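Local coordinates for protein SAM-dependent methyltransferase (Streptococcus pneumoniae, PDB 3KR9) that probably methylates N1 of adenine 22 in tRNA, using S-adenosylmethionine as methyl donor through a class I Rossmann-like fold, at residues E140-E151 with L173-K184. Residues are numbered along the deposited sequence; the frame is centred on the assembly and turned at random.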
loop_
_atom_site.group_PDB
_atom_site.type_symbol
_atom_site.label_atom_id
_atom_site.label_comp_id
_atom_site.label_asym_id
_atom_site.label_seq_id
_atom_site.Cartn_x
_atom_site.Cartn_y
_atom_site.Cartn_z
ATOM N N GLU A 140 -5.986 8.591 1.380
ATOM C CA GLU A 140 -4.803 8.302 0.593
ATOM C C GLU A 140 -3.717 9.314 0.897
ATOM O O GLU A 140 -4.003 10.504 1.121
ATOM C CB GLU A 140 -5.098 8.334 -0.907
ATOM C CG GLU A 140 -6.221 7.420 -1.382
ATOM C CD GLU A 140 -6.399 7.508 -2.890
ATOM O OE1 GLU A 140 -6.620 8.632 -3.368
ATOM O OE2 GLU A 140 -6.345 6.468 -3.607
ATOM N N SER A 141 -2.477 8.889 0.861
ATOM C CA SER A 141 -1.372 9.807 0.980
ATOM C C SER A 141 -0.304 9.490 -0.008
ATOM O O SER A 141 -0.223 8.385 -0.417
ATOM C CB SER A 141 -0.818 9.809 2.383
ATOM O OG SER A 141 -1.835 10.006 3.316
ATOM N N ILE A 142 0.519 10.465 -0.365
ATOM C CA ILE A 142 1.584 10.182 -1.332
ATOM C C ILE A 142 2.851 10.896 -0.875
ATOM O O ILE A 142 2.796 12.040 -0.446
ATOM C CB ILE A 142 1.187 10.611 -2.770
ATOM C CG1 ILE A 142 2.261 10.191 -3.771
ATOM C CG2 ILE A 142 0.926 12.178 -2.832
ATOM C CD1 ILE A 142 1.801 10.206 -5.271
ATOM N N LEU A 143 3.987 10.223 -0.926
ATOM C CA LEU A 143 5.232 10.858 -0.510
ATOM C C LEU A 143 6.311 10.621 -1.518
ATOM O O LEU A 143 6.152 9.803 -2.431
ATOM C CB LEU A 143 5.691 10.344 0.858
ATOM C CG LEU A 143 6.195 8.901 0.853
ATOM C CD1 LEU A 143 7.502 8.802 1.593
ATOM C CD2 LEU A 143 5.155 7.939 1.458
ATOM N N GLU A 144 7.415 11.342 -1.366
ATOM C CA GLU A 144 8.609 11.103 -2.194
ATOM C C GLU A 144 9.728 10.711 -1.256
ATOM O O GLU A 144 9.803 11.227 -0.146
ATOM C CB GLU A 144 9.037 12.369 -2.945
ATOM C CG GLU A 144 10.230 12.144 -3.867
ATOM C CD GLU A 144 10.617 13.397 -4.665
ATOM O OE1 GLU A 144 10.365 14.536 -4.208
ATOM O OE2 GLU A 144 11.190 13.242 -5.760
ATOM N N GLU A 145 10.605 9.832 -1.710
ATOM C CA GLU A 145 11.655 9.289 -0.861
ATOM C C GLU A 145 12.798 8.909 -1.771
ATOM O O GLU A 145 12.632 8.118 -2.684
ATOM C CB GLU A 145 11.131 8.074 -0.080
ATOM C CG GLU A 145 12.159 7.293 0.763
ATOM C CD GLU A 145 11.451 6.351 1.784
ATOM O OE1 GLU A 145 11.233 5.171 1.405
ATOM O OE2 GLU A 145 11.073 6.795 2.925
ATOM N N ALA A 146 13.946 9.539 -1.559
ATOM C CA ALA A 146 15.098 9.298 -2.415
ATOM C C ALA A 146 14.731 9.419 -3.892
ATOM O O ALA A 146 15.144 8.619 -4.694
ATOM C CB ALA A 146 15.639 7.943 -2.135
ATOM N N GLY A 147 13.897 10.380 -4.255
ATOM C CA GLY A 147 13.601 10.553 -5.667
ATOM C C GLY A 147 12.591 9.572 -6.257
ATOM O O GLY A 147 12.357 9.591 -7.456
ATOM N N LYS A 148 12.008 8.674 -5.455
ATOM C CA LYS A 148 10.861 7.938 -5.975
ATOM C C LYS A 148 9.573 8.272 -5.220
ATOM O O LYS A 148 9.599 8.846 -4.138
ATOM C CB LYS A 148 11.116 6.415 -6.061
ATOM C CG LYS A 148 12.243 6.055 -7.009
ATOM C CD LYS A 148 12.827 4.654 -6.685
ATOM C CE LYS A 148 12.273 3.564 -7.601
ATOM N NZ LYS A 148 13.103 3.366 -8.852
ATOM N N PHE A 149 8.445 7.929 -5.829
ATOM C CA PHE A 149 7.108 8.304 -5.321
ATOM C C PHE A 149 6.335 7.079 -4.858
ATOM O O PHE A 149 6.270 6.066 -5.572
ATOM C CB PHE A 149 6.312 8.980 -6.423
ATOM C CG PHE A 149 7.003 10.170 -6.980
ATOM C CD1 PHE A 149 7.093 11.354 -6.235
ATOM C CD2 PHE A 149 7.605 10.103 -8.209
ATOM C CE1 PHE A 149 7.785 12.447 -6.743
ATOM C CE2 PHE A 149 8.319 11.187 -8.719
ATOM C CZ PHE A 149 8.396 12.373 -7.980
ATOM N N TYR A 150 5.719 7.179 -3.704
ATOM C CA TYR A 150 5.002 6.044 -3.103
ATOM C C TYR A 150 3.588 6.464 -2.667
ATOM O O TYR A 150 3.428 7.437 -1.884
ATOM C CB TYR A 150 5.772 5.524 -1.868
ATOM C CG TYR A 150 7.157 5.038 -2.233
ATOM C CD1 TYR A 150 7.348 3.755 -2.736
ATOM C CD2 TYR A 150 8.269 5.877 -2.124
ATOM C CE1 TYR A 150 8.599 3.304 -3.104
ATOM C CE2 TYR A 150 9.539 5.426 -2.500
ATOM C CZ TYR A 150 9.690 4.142 -2.972
ATOM O OH TYR A 150 10.931 3.695 -3.343
ATOM N N GLU A 151 2.579 5.731 -3.127
ATOM C CA GLU A 151 1.184 5.989 -2.675
ATOM C C GLU A 151 0.867 5.051 -1.513
ATOM O O GLU A 151 1.417 3.933 -1.454
ATOM C CB GLU A 151 0.208 5.733 -3.833
ATOM C CG GLU A 151 0.461 6.668 -5.023
ATOM C CD GLU A 151 -0.589 6.521 -6.084
ATOM O OE1 GLU A 151 -1.597 5.873 -5.787
ATOM O OE2 GLU A 151 -0.414 7.021 -7.217
ATOM N N LEU A 173 -6.186 11.457 -3.513
ATOM C CA LEU A 173 -4.979 12.146 -4.076
ATOM C C LEU A 173 -5.340 13.136 -5.193
ATOM O O LEU A 173 -4.787 14.227 -5.289
ATOM C CB LEU A 173 -3.927 11.125 -4.640
ATOM C CG LEU A 173 -3.396 10.057 -3.630
ATOM C CD1 LEU A 173 -2.494 9.101 -4.317
ATOM C CD2 LEU A 173 -2.655 10.719 -2.485
ATOM N N SER A 174 -6.271 12.764 -6.041
ATOM C CA SER A 174 -6.601 13.602 -7.210
ATOM C C SER A 174 -7.416 14.845 -6.749
ATOM O O SER A 174 -7.541 15.846 -7.479
ATOM C CB SER A 174 -7.434 12.782 -8.205
ATOM O OG SER A 174 -8.735 12.711 -7.676
ATOM N N LYS A 175 -7.968 14.768 -5.541
ATOM C CA LYS A 175 -8.691 15.916 -4.979
ATOM C C LYS A 175 -7.743 16.908 -4.263
ATOM O O LYS A 175 -7.862 18.103 -4.437
ATOM C CB LYS A 175 -9.841 15.461 -4.078
ATOM C CG LYS A 175 -10.743 16.617 -3.652
ATOM C CD LYS A 175 -11.852 16.146 -2.707
ATOM C CE LYS A 175 -12.712 17.331 -2.282
ATOM N NZ LYS A 175 -11.878 18.250 -1.460
ATOM N N GLU A 176 -6.777 16.399 -3.513
ATOM C CA GLU A 176 -5.742 17.200 -2.852
ATOM C C GLU A 176 -4.758 17.855 -3.837
ATOM O O GLU A 176 -4.370 19.017 -3.637
ATOM C CB GLU A 176 -4.938 16.308 -1.896
ATOM C CG GLU A 176 -4.539 14.984 -2.578
ATOM C CD GLU A 176 -3.037 14.647 -2.470
ATOM O OE1 GLU A 176 -2.584 14.258 -1.319
ATOM O OE2 GLU A 176 -2.368 14.765 -3.554
ATOM N N VAL A 177 -4.359 17.105 -4.869
ATOM C CA VAL A 177 -3.307 17.507 -5.827
ATOM C C VAL A 177 -2.115 18.129 -5.069
ATOM O O VAL A 177 -1.716 19.258 -5.341
ATOM C CB VAL A 177 -3.829 18.495 -6.915
ATOM C CG1 VAL A 177 -2.765 18.785 -7.971
ATOM C CG2 VAL A 177 -5.147 17.966 -7.573
ATOM N N SER A 178 -1.548 17.400 -4.117
ATOM C CA SER A 178 -0.378 17.902 -3.368
ATOM C C SER A 178 0.861 18.186 -4.228
ATOM O O SER A 178 0.983 17.733 -5.372
ATOM C CB SER A 178 0.033 16.909 -2.267
ATOM O OG SER A 178 0.546 15.743 -2.875
ATOM N N PRO A 179 1.836 18.907 -3.653
ATOM C CA PRO A 179 2.998 19.161 -4.498
ATOM C C PRO A 179 3.668 17.856 -4.942
ATOM O O PRO A 179 4.250 17.823 -6.031
ATOM C CB PRO A 179 3.934 19.953 -3.566
ATOM C CG PRO A 179 2.974 20.763 -2.744
ATOM C CD PRO A 179 1.838 19.740 -2.441
ATOM N N VAL A 180 3.610 16.814 -4.101
ATOM C CA VAL A 180 4.259 15.544 -4.454
ATOM C C VAL A 180 3.492 14.833 -5.557
ATOM O O VAL A 180 4.091 14.272 -6.478
ATOM C CB VAL A 180 4.426 14.580 -3.235
ATOM C CG1 VAL A 180 4.769 13.146 -3.720
ATOM C CG2 VAL A 180 5.465 15.109 -2.249
ATOM N N PHE A 181 2.162 14.861 -5.465
ATOM C CA PHE A 181 1.315 14.359 -6.534
ATOM C C PHE A 181 1.694 15.055 -7.878
ATOM O O PHE A 181 1.814 14.399 -8.924
ATOM C CB PHE A 181 -0.153 14.621 -6.155
ATOM C CG PHE A 181 -1.163 14.176 -7.183
ATOM C CD1 PHE A 181 -1.774 12.937 -7.071
ATOM C CD2 PHE A 181 -1.534 15.011 -8.232
ATOM C CE1 PHE A 181 -2.742 12.500 -8.006
ATOM C CE2 PHE A 181 -2.504 14.601 -9.186
ATOM C CZ PHE A 181 -3.114 13.339 -9.072
ATOM N N VAL A 182 1.890 16.375 -7.862
ATOM C CA VAL A 182 2.240 17.064 -9.127
ATOM C C VAL A 182 3.570 16.567 -9.713
ATOM O O VAL A 182 3.660 16.271 -10.908
ATOM C CB VAL A 182 2.298 18.605 -8.967
ATOM C CG1 VAL A 182 2.634 19.286 -10.313
ATOM C CG2 VAL A 182 0.959 19.157 -8.357
ATOM N N GLN A 183 4.602 16.460 -8.869
ATOM C CA GLN A 183 5.897 15.985 -9.327
ATOM C C GLN A 183 5.783 14.591 -9.904
ATOM O O GLN A 183 6.314 14.310 -10.980
ATOM C CB GLN A 183 6.927 15.994 -8.179
ATOM C CG GLN A 183 7.098 17.362 -7.519
ATOM C CD GLN A 183 7.632 17.252 -6.089
ATOM O OE1 GLN A 183 8.462 16.377 -5.798
ATOM N NE2 GLN A 183 7.145 18.131 -5.179
ATOM N N LYS A 184 5.066 13.700 -9.214
ATOM C CA LYS A 184 4.918 12.352 -9.751
ATOM C C LYS A 184 4.313 12.359 -11.133
ATOM O O LYS A 184 4.870 11.759 -12.042
ATOM C CB LYS A 184 4.122 11.404 -8.830
ATOM C CG LYS A 184 3.845 10.048 -9.529
ATOM C CD LYS A 184 3.037 9.025 -8.652
ATOM C CE LYS A 184 2.500 7.822 -9.547
ATOM N NZ LYS A 184 1.880 6.768 -8.650
HETATM O O HOH W 1 -5.013 12.615 -0.100
HETATM O O HOH W 2 2.083 14.491 -0.642
HETATM O O HOH W 3 -0.618 13.127 0.557
HETATM O O HOH W 4 3.699 6.400 -6.712
#
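With chi1 at 173° and the chain extended throughout, Lys184 runs straight from helix 179-198 past Phe149 to Glu151, while Phe149, its CG anti to its own carbonyl carbon, lays one ring face under the start of that chain. Lys184 CB stands 3.8 Å from the Phe149 ring centroid, 19° off the normal, a CH-pi contact over the face. Farther along, Lys184 CD passes Ile142 CD1, and Lys184 NZ sits above the Glu151 carboxylate plane and forms a salt bridge with OE2 at 2.7 Å. Glu123 gives NZ a second carboxylate, and Arg127 pairs with the other oxygen of Glu151, so this charged cluster probably stabilises the ionised forms of its members.

Ile142 fills the middle of the interface. Its CG1 meets Val180 CG1 at 3.9 Å, CG2 lies 3.6 Å from Ser178 OG, and CB abuts Leu173 CD2. Val180 CG1 also reaches the Phe149 ring obliquely, at CD1. At the other end, the buried Glu140 accepts from the backbone of Leu173, N to OE1 2.9 Å and nearly straight at 169°; Arg127 holds its second oxygen.

Between these points water mediates. One water accepts from Ile142 N and donates to Glu176 OE1, another joins Glu140 O to the same oxygen, and a third links Ile142 O with Ser178 OG. Ser178, at the N-cap position, uses the same OG to accept from Phe181 N (3.2 Å), the bond that caps the helix start. The antiparallel hairpin, closed by a type I' turn from Glu145 to Lys148, belongs to the strands 135-145 and 148-157 that end the mixed 3-2-1-4-5-7-6 sheet of class I methyltransferases, and the contact docks the C-terminal helical region on this Rossmann-like domain.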